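Local coordinates for 5' nucleotidase family protein (Staphylococcus aureus subsp. aureus, PDB 4Q7F) that belongs to the 5'-nucleotidase family, binding manganese and magnesium in its calcineurin-like part and 2'-deoxyadenosine between that part and the C-terminal domain, at residues D356-C361 / Q468-C473; K391-S396 / A491-D496. All blocks are in the same frame, centred on the assembly; numbering follows the deposited sequence. Where two conformers were deposited one is given.

Contact 1: residues D356-C361 / Q468-C473; sequences DADVAC and QTYTIC
The Tyr470 ring has the carboxylate of Asp358 at its edge, OD2 lying near the ring plane, while Gln468 CG sits 3.9 Å over one face, nearer the ring's margin than its centre. The phenol OH is held by Asp465 N, beyond the contact. The Asp358 carboxylate is met from above its own plane, 41° out of it, by Thr471 N, 2.9 Å from OD2. Thr471 answers with its side chain: OG1, set between its own backbone N and carbonyl carbon (chi1 54°), accepts Asp358 N at 3.0 Å. A water bound to this hydroxyl also donates to Asp356 O.

Past this exchange the segments run as neighbouring parallel strands of the C-terminal domain's mixed five-stranded sheet. Val359 N bonds to Thr471 O, in the carbonyl plane; Val359 O receives Cys473 N at 2.7 Å, and Cys361 N reaches Cys473 O at 3.2 Å. On one face Val359 CG1 packs on Ile472 CD1 at 3.8 Å, the two side chains meeting at a slant, with Tyr437 and Val440 nearby. On the other, Ala360 CB meets Cys473 CB at 4.0 Å beneath helix 342-355, whose Leu351 and Leu352 touch Ala360.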
# COMPACT_ATOMS: atom_id res chain seq x y z
N ASP A 356 -9.81 23.97 -11.57
CA ASP A 356 -10.41 25.29 -11.36
C ASP A 356 -11.00 25.45 -9.96
O ASP A 356 -11.85 26.30 -9.73
CB ASP A 356 -11.47 25.62 -12.44
CG ASP A 356 -10.86 25.72 -13.84
OD1 ASP A 356 -9.61 25.82 -13.97
OD2 ASP A 356 -11.64 25.72 -14.81
N ALA A 357 -10.52 24.64 -9.01
CA ALA A 357 -10.99 24.73 -7.61
C ALA A 357 -10.36 25.90 -6.90
O ALA A 357 -9.37 26.45 -7.36
CB ALA A 357 -10.67 23.46 -6.86
N ASP A 358 -10.92 26.26 -5.74
CA ASP A 358 -10.33 27.33 -4.95
C ASP A 358 -9.04 26.85 -4.29
O ASP A 358 -8.10 27.62 -4.11
CB ASP A 358 -11.26 27.77 -3.81
CG ASP A 358 -12.63 28.21 -4.30
OD1 ASP A 358 -12.73 28.91 -5.34
OD2 ASP A 358 -13.62 27.86 -3.61
N VAL A 359 -9.02 25.56 -3.92
CA VAL A 359 -7.93 24.98 -3.19
C VAL A 359 -7.62 23.60 -3.76
O VAL A 359 -8.49 22.94 -4.35
CB VAL A 359 -8.31 24.87 -1.70
CG1 VAL A 359 -7.21 24.20 -0.88
CG2 VAL A 359 -8.64 26.25 -1.13
N ALA A 360 -6.36 23.22 -3.65
CA ALA A 360 -5.91 21.88 -4.06
C ALA A 360 -4.95 21.37 -3.00
O ALA A 360 -4.48 22.13 -2.15
CB ALA A 360 -5.26 21.92 -5.42
N CYS A 361 -4.68 20.07 -3.03
CA CYS A 361 -3.72 19.50 -2.12
C CYS A 361 -3.18 18.19 -2.67
O CYS A 361 -3.82 17.58 -3.52
CB CYS A 361 -4.31 19.26 -0.74
SG CYS A 361 -5.55 17.95 -0.68
N GLN A 468 -18.75 29.93 4.57
CA GLN A 468 -18.85 30.00 3.11
C GLN A 468 -18.50 28.66 2.50
O GLN A 468 -17.77 27.90 3.11
CB GLN A 468 -17.90 31.06 2.54
CG GLN A 468 -17.87 31.11 1.01
CD GLN A 468 -17.09 32.30 0.47
OE1 GLN A 468 -17.09 33.38 1.07
NE2 GLN A 468 -16.45 32.11 -0.68
N THR A 469 -19.00 28.37 1.30
CA THR A 469 -18.69 27.12 0.60
C THR A 469 -17.49 27.33 -0.35
O THR A 469 -17.49 28.28 -1.13
CB THR A 469 -19.90 26.63 -0.22
OG1 THR A 469 -21.03 26.44 0.63
CG2 THR A 469 -19.58 25.32 -0.90
N TYR A 470 -16.49 26.46 -0.29
CA TYR A 470 -15.29 26.55 -1.15
C TYR A 470 -15.15 25.24 -1.85
O TYR A 470 -15.82 24.28 -1.49
CB TYR A 470 -14.03 26.80 -0.32
CG TYR A 470 -14.06 28.06 0.51
CD1 TYR A 470 -13.64 29.27 -0.02
CD2 TYR A 470 -14.52 28.04 1.81
CE1 TYR A 470 -13.67 30.44 0.74
CE2 TYR A 470 -14.57 29.21 2.58
CZ TYR A 470 -14.13 30.40 2.04
OH TYR A 470 -14.17 31.56 2.79
N THR A 471 -14.29 25.19 -2.86
CA THR A 471 -14.01 23.96 -3.58
C THR A 471 -12.55 23.54 -3.44
O THR A 471 -11.64 24.38 -3.46
CB THR A 471 -14.35 24.03 -5.09
OG1 THR A 471 -13.70 25.16 -5.69
CG2 THR A 471 -15.83 24.15 -5.27
N ILE A 472 -12.34 22.23 -3.32
CA ILE A 472 -11.02 21.70 -3.16
C ILE A 472 -10.80 20.49 -4.05
O ILE A 472 -11.67 19.63 -4.17
CB ILE A 472 -10.71 21.40 -1.66
CG1 ILE A 472 -9.26 20.96 -1.48
CG2 ILE A 472 -11.65 20.34 -1.10
CD1 ILE A 472 -8.83 20.86 -0.02
N CYS A 473 -9.68 20.50 -4.73
CA CYS A 473 -9.27 19.35 -5.56
C CYS A 473 -8.45 18.41 -4.69
O CYS A 473 -7.39 18.80 -4.14
CB CYS A 473 -8.41 19.82 -6.73
SG CYS A 473 -8.00 18.51 -7.88
O HOH W 1 -14.52 25.46 -8.22

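Contact 2: residues K391-S396 / A491-D496; sequences KVLAVS and APVVKD
A classic beta bulge marks this antiparallel pairing at an outer strand of the C-terminal domain's mixed sheet: Val494 and Lys495 both face Val392, and the register shifts by one before Leu393 pairs with Val493. Val392 O takes two N-H groups, a short bond from Val494 N at 2.8 Å, tilted 27° from the carbonyl plane, and a weak one from Lys495 N at 3.4 Å. Val392 N returns a nearly straight bond to Lys495 O. Beyond the bulge Ala394 N bonds to Pro492 O at 3.1 Å, extending the pairing to Pro492.

The Val392 side chain divides its two methyls between the bulge residues: CG1, anti to the backbone N (chi1 -179°), lies 4.0 Å from Val494 CB, and CG2 rests against Lys495 CB. CG2 of Val494 reaches on to Ala394 CB. On the opposite face Leu393 CB meets Ala491 CB, and Leu393 CD2 meets Val493 CG2 at 4.0 Å, while Tyr488 also packs on this leucine.

Lys391 and Asp496 run alongside each other, their charged ends on the same side. The bend at the end of the lysine chain (chi4 58°) leaves NZ 3.7 Å from Asp496 OD1, a long salt bridge. A water accepts from NZ and donates to OD1, which Gln498 NE2 also binds. The water probably carries much of the link between the two charges, and Asp496 is probably held in its ionised form, since OD1 has two hydrogen-bond donors and a distant ammonium.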
# COMPACT_ATOMS: atom_id res chain seq x y z
N LYS A 391 -10.91 14.59 -7.54
CA LYS A 391 -12.24 15.05 -7.36
C LYS A 391 -12.24 16.43 -6.75
O LYS A 391 -11.43 16.74 -5.85
CB LYS A 391 -13.03 14.08 -6.49
CG LYS A 391 -13.51 12.83 -7.24
CD LYS A 391 -14.38 11.96 -6.36
CE LYS A 391 -15.12 10.91 -7.18
NZ LYS A 391 -14.17 10.03 -7.95
N VAL A 392 -13.11 17.29 -7.29
CA VAL A 392 -13.30 18.63 -6.71
C VAL A 392 -14.50 18.50 -5.80
O VAL A 392 -15.54 18.04 -6.22
CB VAL A 392 -13.49 19.73 -7.74
CG1 VAL A 392 -13.66 21.07 -7.02
CG2 VAL A 392 -12.30 19.79 -8.65
N LEU A 393 -14.31 18.85 -4.54
CA LEU A 393 -15.33 18.74 -3.53
C LEU A 393 -15.73 20.08 -2.99
O LEU A 393 -14.89 20.93 -2.84
CB LEU A 393 -14.79 17.91 -2.36
CG LEU A 393 -14.32 16.51 -2.74
CD1 LEU A 393 -13.88 15.78 -1.47
CD2 LEU A 393 -15.42 15.77 -3.46
N ALA A 394 -17.00 20.22 -2.65
CA ALA A 394 -17.54 21.43 -2.06
C ALA A 394 -17.52 21.23 -0.56
O ALA A 394 -18.16 20.29 -0.04
CB ALA A 394 -18.95 21.67 -2.56
N VAL A 395 -16.78 22.10 0.12
CA VAL A 395 -16.61 22.03 1.57
C VAL A 395 -16.74 23.42 2.21
O VAL A 395 -16.38 24.44 1.61
CB VAL A 395 -15.24 21.42 1.95
CG1 VAL A 395 -15.10 19.96 1.46
CG2 VAL A 395 -14.08 22.24 1.39
N SER A 396 -17.25 23.46 3.43
CA SER A 396 -17.31 24.73 4.14
C SER A 396 -15.88 25.12 4.53
O SER A 396 -14.98 24.28 4.50
CB SER A 396 -18.14 24.59 5.40
OG SER A 396 -17.55 23.68 6.28
N ALA A 491 -18.87 14.66 0.57
CA ALA A 491 -18.92 16.09 0.27
C ALA A 491 -19.42 16.14 -1.18
O ALA A 491 -19.07 15.27 -1.99
CB ALA A 491 -17.55 16.75 0.39
N PRO A 492 -20.27 17.12 -1.52
CA PRO A 492 -20.79 17.14 -2.91
C PRO A 492 -19.66 17.15 -3.92
O PRO A 492 -18.66 17.83 -3.69
CB PRO A 492 -21.62 18.42 -2.94
CG PRO A 492 -22.12 18.55 -1.53
CD PRO A 492 -20.96 18.12 -0.68
N VAL A 493 -19.78 16.36 -4.99
CA VAL A 493 -18.72 16.28 -6.00
C VAL A 493 -18.99 17.26 -7.13
O VAL A 493 -19.91 17.10 -7.94
CB VAL A 493 -18.54 14.84 -6.56
CG1 VAL A 493 -17.35 14.80 -7.51
CG2 VAL A 493 -18.33 13.86 -5.43
N VAL A 494 -18.17 18.30 -7.16
CA VAL A 494 -18.30 19.38 -8.12
C VAL A 494 -17.73 19.00 -9.47
O VAL A 494 -18.18 19.48 -10.51
CB VAL A 494 -17.54 20.59 -7.61
CG1 VAL A 494 -17.54 21.72 -8.64
CG2 VAL A 494 -18.11 21.01 -6.28
N LYS A 495 -16.69 18.17 -9.44
CA LYS A 495 -16.02 17.71 -10.65
C LYS A 495 -15.30 16.38 -10.37
O LYS A 495 -14.64 16.19 -9.34
CB LYS A 495 -15.05 18.80 -11.14
CG LYS A 495 -14.47 18.64 -12.54
CD LYS A 495 -13.73 19.93 -12.91
CE LYS A 495 -12.86 19.79 -14.16
NZ LYS A 495 -13.62 19.43 -15.39
N ASP A 496 -15.46 15.46 -11.31
CA ASP A 496 -14.87 14.14 -11.25
C ASP A 496 -13.82 14.13 -12.36
O ASP A 496 -14.16 14.06 -13.55
CB ASP A 496 -15.97 13.10 -11.48
CG ASP A 496 -15.46 11.67 -11.46
OD1 ASP A 496 -14.24 11.45 -11.41
OD2 ASP A 496 -16.29 10.74 -11.51
O HOH W 2 -12.12 11.05 -9.61

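In the fold
From the N terminus, the chain leaves helix 342-355, enters strand 359-363 and runs through strand 390-396 before strand 469-475 returns to the first strand, closing the loop of contact 1. The loop of contact 2 opens at 391-396, inside that span, and closes at 491-496, past its end, so the two loops cross. Both contacts belong to one sheet, ordered 435-438, 359-363, 469-475, 390-396, 493-497. Strands 469-475 and 390-396 join them: Ile472 O lies 2.8 Å from Leu393 N, Tyr470 N and Val395 O probably bond likewise, and Thr471 CB packs on Val392 CG1. Contact 1 joins two inner strands, and contact 2 adds edge strand 493-497.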